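Uncharacterized protein (Pyrococcus furiosus DSM 3638, PDB 3WZ2) is an archaeal homologue of proteasome-assembly chaperones, belongs to the PAC2 family, and probably acts as a chaperone or activator of the proteasome. Local coordinates at residues 25-37 / 222-234. Sequence-based numbering, arbitrary orientation.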
loop_
_atom_site.group_PDB
_atom_site.type_symbol
_atom_site.label_atom_id
_atom_site.label_comp_id
_atom_site.label_asym_id
_atom_site.label_seq_id
_atom_site.Cartn_x
_atom_site.Cartn_y
_atom_site.Cartn_z
ATOM N N GLY B 25 -8.285 12.568 25.755
ATOM C CA GLY B 25 -6.955 12.305 26.291
ATOM C C GLY B 25 -6.284 11.123 25.613
ATOM O O GLY B 25 -5.867 10.181 26.282
ATOM N N TYR B 26 -6.141 11.187 24.294
ATOM C CA TYR B 26 -5.508 10.102 23.540
ATOM C C TYR B 26 -4.004 10.053 23.840
ATOM O O TYR B 26 -3.432 11.038 24.294
ATOM C CB TYR B 26 -5.733 10.247 22.028
ATOM C CG TYR B 26 -7.046 9.649 21.490
ATOM C CD1 TYR B 26 -8.150 9.517 22.307
ATOM C CD2 TYR B 26 -7.135 9.190 20.165
ATOM C CE1 TYR B 26 -9.328 8.965 21.859
ATOM C CE2 TYR B 26 -8.320 8.644 19.693
ATOM C CZ TYR B 26 -9.420 8.539 20.532
ATOM O OH TYR B 26 -10.617 8.007 20.120
ATOM N N PRO B 27 -3.356 8.914 23.569
ATOM C CA PRO B 27 -1.923 8.837 23.817
ATOM C C PRO B 27 -1.115 9.861 23.073
ATOM O O PRO B 27 -1.384 10.162 21.922
ATOM C CB PRO B 27 -1.546 7.428 23.321
ATOM C CG PRO B 27 -2.829 6.653 23.366
ATOM C CD PRO B 27 -3.898 7.642 23.047
ATOM N N GLY B 28 -0.112 10.395 23.731
ATOM C CA GLY B 28 0.694 11.477 23.177
ATOM C C GLY B 28 1.857 11.683 24.147
ATOM O O GLY B 28 2.130 10.815 24.975
ATOM N N VAL B 29 2.511 12.836 24.071
ATOM C CA VAL B 29 3.775 13.065 24.782
ATOM C C VAL B 29 3.583 12.897 26.282
ATOM O O VAL B 29 2.636 13.419 26.854
ATOM C CB VAL B 29 4.248 14.559 24.634
ATOM C CG1 VAL B 29 5.658 14.741 25.197
ATOM C CG2 VAL B 29 4.198 15.077 23.199
ATOM N N GLY B 30 4.489 12.171 26.907
ATOM C CA GLY B 30 4.437 11.888 28.333
ATOM C C GLY B 30 3.314 11.004 28.783
ATOM O O GLY B 30 3.154 10.780 29.983
ATOM N N LEU B 31 2.479 10.563 27.849
ATOM C CA LEU B 31 1.155 10.021 28.165
ATOM C C LEU B 31 0.380 10.877 29.175
ATOM O O LEU B 31 -0.431 10.389 29.944
ATOM C CB LEU B 31 1.284 8.604 28.652
ATOM C CG LEU B 31 1.806 7.601 27.637
ATOM C CD1 LEU B 31 2.075 6.271 28.318
ATOM C CD2 LEU B 31 0.823 7.379 26.492
ATOM N N VAL B 32 0.566 12.178 29.097
ATOM C CA VAL B 32 -0.037 13.098 30.043
ATOM C C VAL B 32 -1.530 13.037 29.928
ATOM O O VAL B 32 -2.244 12.877 30.922
ATOM C CB VAL B 32 0.489 14.526 29.846
ATOM C CG1 VAL B 32 -0.193 15.526 30.739
ATOM C CG2 VAL B 32 1.992 14.571 30.099
ATOM N N GLY B 33 -2.031 13.214 28.724
ATOM C CA GLY B 33 -3.485 13.226 28.529
ATOM C C GLY B 33 -4.103 11.889 28.823
ATOM O O GLY B 33 -5.209 11.820 29.385
ATOM N N HIS B 34 -3.402 10.829 28.430
ATOM C CA HIS B 34 -3.857 9.447 28.683
ATOM C C HIS B 34 -4.009 9.121 30.160
ATOM O O HIS B 34 -5.043 8.635 30.620
ATOM C CB HIS B 34 -2.862 8.493 28.051
ATOM C CG HIS B 34 -3.214 7.061 28.222
ATOM N ND1 HIS B 34 -4.141 6.426 27.421
ATOM C CD2 HIS B 34 -2.749 6.121 29.086
ATOM C CE1 HIS B 34 -4.273 5.172 27.816
ATOM N NE2 HIS B 34 -3.422 4.953 28.804
ATOM N N ILE B 35 -2.995 9.469 30.949
ATOM C CA ILE B 35 -3.104 9.284 32.400
ATOM C C ILE B 35 -4.227 10.148 32.979
ATOM O O ILE B 35 -5.050 9.699 33.779
ATOM C CB ILE B 35 -1.738 9.616 33.055
ATOM C CG1 ILE B 35 -0.706 8.580 32.611
ATOM C CG2 ILE B 35 -1.858 9.602 34.554
ATOM C CD1 ILE B 35 0.737 9.008 32.764
ATOM N N ALA B 36 -4.259 11.416 32.596
ATOM C CA ALA B 36 -5.259 12.320 33.150
ATOM C C ALA B 36 -6.677 11.815 32.868
ATOM O O ALA B 36 -7.550 11.833 33.731
ATOM C CB ALA B 36 -5.064 13.701 32.571
ATOM N N ALA B 37 -6.923 11.394 31.639
ATOM C CA ALA B 37 -8.287 11.052 31.236
ATOM C C ALA B 37 -8.742 9.759 31.858
ATOM O O ALA B 37 -9.911 9.649 32.248
ATOM C CB ALA B 37 -8.388 10.970 29.717
ATOM N N LEU B 222 3.413 1.799 32.661
ATOM C CA LEU B 222 3.152 2.396 31.360
ATOM C C LEU B 222 4.432 2.528 30.569
ATOM O O LEU B 222 4.402 3.025 29.449
ATOM C CB LEU B 222 2.464 3.783 31.463
ATOM C CG LEU B 222 0.951 4.100 31.434
ATOM C CD1 LEU B 222 0.316 3.012 32.230
ATOM C CD2 LEU B 222 0.296 5.446 31.818
ATOM N N ARG B 223 5.554 2.078 31.123
ATOM C CA ARG B 223 6.845 2.312 30.482
ATOM C C ARG B 223 6.950 1.582 29.131
ATOM O O ARG B 223 7.557 2.110 28.195
ATOM C CB ARG B 223 8.015 1.944 31.415
ATOM C CG ARG B 223 9.390 1.973 30.720
ATOM C CD ARG B 223 10.577 1.504 31.597
ATOM N NE ARG B 223 10.203 0.317 32.377
ATOM C CZ ARG B 223 10.082 -0.913 31.858
ATOM N NH1 ARG B 223 10.312 -1.147 30.562
ATOM N NH2 ARG B 223 9.725 -1.931 32.636
ATOM N N ARG B 224 6.325 0.413 29.015
ATOM C CA ARG B 224 6.303 -0.306 27.735
ATOM C C ARG B 224 5.423 0.429 26.710
ATOM O O ARG B 224 5.881 0.719 25.611
ATOM C CB ARG B 224 5.937 -1.806 27.881
ATOM C CG ARG B 224 4.528 -2.188 27.462
ATOM C CD ARG B 224 4.283 -3.677 27.299
ATOM N NE ARG B 224 3.398 -3.859 26.128
ATOM C CZ ARG B 224 3.061 -5.029 25.596
ATOM N NH1 ARG B 224 3.497 -6.163 26.137
ATOM N NH2 ARG B 224 2.277 -5.062 24.527
ATOM N N MET B 225 4.184 0.739 27.083
ATOM C CA MET B 225 3.285 1.573 26.270
ATOM C C MET B 225 3.954 2.840 25.759
ATOM O O MET B 225 3.812 3.197 24.596
ATOM C CB MET B 225 2.041 1.957 27.055
ATOM C CG MET B 225 0.925 2.444 26.162
ATOM S SD MET B 225 -0.368 3.282 27.076
ATOM C CE MET B 225 -1.376 3.903 25.741
ATOM N N HIS B 226 4.708 3.512 26.613
ATOM C CA HIS B 226 5.388 4.709 26.175
ATOM C C HIS B 226 6.404 4.365 25.086
ATOM O O HIS B 226 6.576 5.119 24.120
ATOM C CB HIS B 226 6.073 5.409 27.351
ATOM C CG HIS B 226 6.634 6.744 27.000
ATOM N ND1 HIS B 226 7.870 6.897 26.424
ATOM C CD2 HIS B 226 6.115 7.990 27.109
ATOM C CE1 HIS B 226 8.094 8.180 26.189
ATOM N NE2 HIS B 226 7.039 8.865 26.593
ATOM N N GLU B 227 7.122 3.267 25.302
ATOM C CA GLU B 227 8.125 2.752 24.370
ATOM C C GLU B 227 7.503 2.397 23.024
ATOM O O GLU B 227 7.952 2.868 21.988
ATOM C CB GLU B 227 8.766 1.495 24.983
ATOM C CG GLU B 227 10.256 1.381 24.908
ATOM C CD GLU B 227 10.969 2.701 25.120
ATOM O OE1 GLU B 227 10.713 3.329 26.168
ATOM O OE2 GLU B 227 11.767 3.111 24.248
ATOM N N GLN B 228 6.460 1.576 23.074
ATOM C CA GLN B 228 5.594 1.300 21.925
ATOM C C GLN B 228 5.268 2.581 21.157
ATOM O O GLN B 228 5.430 2.647 19.944
ATOM C CB GLN B 228 4.261 0.686 22.392
ATOM C CG GLN B 228 4.029 -0.817 22.265
ATOM C CD GLN B 228 5.200 -1.711 22.644
ATOM O OE1 GLN B 228 6.233 -1.674 21.982
ATOM N NE2 GLN B 228 5.031 -2.551 23.684
ATOM N N MET B 229 4.754 3.577 21.880
ATOM C CA MET B 229 4.231 4.786 21.263
ATOM C C MET B 229 5.332 5.525 20.536
ATOM O O MET B 229 5.117 5.988 19.406
ATOM C CB MET B 229 3.574 5.703 22.307
ATOM C CG MET B 229 3.210 7.081 21.772
ATOM S SD MET B 229 2.753 8.301 23.010
ATOM C CE MET B 229 4.319 8.621 23.822
ATOM N N GLU B 230 6.500 5.648 21.166
ATOM C CA GLU B 230 7.635 6.370 20.553
ATOM C C GLU B 230 8.132 5.667 19.294
ATOM O O GLU B 230 8.463 6.321 18.302
ATOM C CB GLU B 230 8.798 6.534 21.543
ATOM C CG GLU B 230 8.484 7.443 22.727
ATOM C CD GLU B 230 8.666 8.921 22.433
ATOM O OE1 GLU B 230 7.964 9.482 21.553
ATOM O OE2 GLU B 230 9.530 9.522 23.106
ATOM N N GLU B 231 8.164 4.341 19.329
ATOM C CA GLU B 231 8.510 3.564 18.139
ATOM C C GLU B 231 7.552 3.853 16.980
ATOM O O GLU B 231 7.992 4.218 15.880
ATOM C CB GLU B 231 8.625 2.062 18.443
ATOM C CG GLU B 231 10.049 1.699 18.803
ATOM C CD GLU B 231 10.343 0.217 18.744
ATOM O OE1 GLU B 231 10.704 -0.272 17.651
ATOM O OE2 GLU B 231 10.215 -0.452 19.791
ATOM N N ALA B 232 6.255 3.766 17.256
ATOM C CA ALA B 232 5.243 4.072 16.258
ATOM C C ALA B 232 5.335 5.518 15.726
ATOM O O ALA B 232 5.094 5.748 14.555
ATOM C CB ALA B 232 3.852 3.792 16.806
ATOM N N ARG B 233 5.695 6.477 16.572
ATOM C CA ARG B 233 5.820 7.870 16.147
ATOM C C ARG B 233 6.926 8.081 15.106
ATOM O O ARG B 233 6.734 8.854 14.162
ATOM C CB ARG B 233 6.069 8.781 17.344
ATOM C CG ARG B 233 6.512 10.207 17.037
ATOM C CD ARG B 233 6.490 11.025 18.307
ATOM N NE ARG B 233 5.158 11.036 18.925
ATOM C CZ ARG B 233 4.909 11.271 20.217
ATOM N NH1 ARG B 233 5.898 11.538 21.071
ATOM N NH2 ARG B 233 3.658 11.244 20.660
ATOM N N ARG B 234 8.057 7.396 15.313
ATOM C CA ARG B 234 9.245 7.414 14.434
ATOM C C ARG B 234 9.000 6.863 13.031
ATOM O O ARG B 234 9.634 7.306 12.078
ATOM C CB ARG B 234 10.370 6.571 15.044
ATOM C CG ARG B 234 11.055 7.217 16.237
ATOM C CD ARG B 234 12.089 6.309 16.903
ATOM N NE ARG B 234 12.294 6.712 18.302
ATOM C CZ ARG B 234 12.211 5.913 19.378
ATOM N NH1 ARG B 234 11.930 4.609 19.285
ATOM N NH2 ARG B 234 12.410 6.441 20.585
HETATM O O HOH W 1 6.674 11.139 25.316
#
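Met225 lays its terminal methyl over one face of the His34 imidazole: CE stands 3.9 Å from the ring centroid and 18° off the ring normal, which meets the geometry of a CH-pi contact. The sulfur follows obliquely, SD lying 30° off that normal. A chain extended beyond CG carries the methyl this far, and CE also meets Pro27 CG, the two side chains crossing at about a right angle. At the edge of the same imidazole, near its plane, sits Leu222 CD2; replacing His34 by an alanine would probably open a gap beneath the Met225 methyl, held then chiefly by Pro27 and Leu31, and take away the ring edge that Leu222 CD2 meets. Leu222 CD2 also presses on Ile35 CG1 at 3.4 Å, tighter than usual for two carbons. Leu31, the N-cap residue of helix 32-43, divides its branches: CD1 rests on Leu222 CG, whereas CD2 reaches Met229 SD at 4.1 Å. The arrangement packs the C-terminal helix 223-235, within a predicted coiled coil, against the loop that leaves strand 21-24 of the mixed sheet and the first turn of the following helix in the PAC2 fold. Farther along, Met229 SD lies 3.3 Å from Gly28 O, and the bend at chi3 folds CE back to the same carbonyl oxygen, while Phe88 touches the Met229 side chain. No direct hydrogen bond crosses; instead one water accepts from Gly30 N at 2.9 Å and hydrogen-bonds His226 NE2 at 2.6 Å. At the Gly28 end of the contact, the poorly ordered Arg233 guanidinium turns its edge to Gly28 CA, with NH1 salt-bridged to Glu230 OE1.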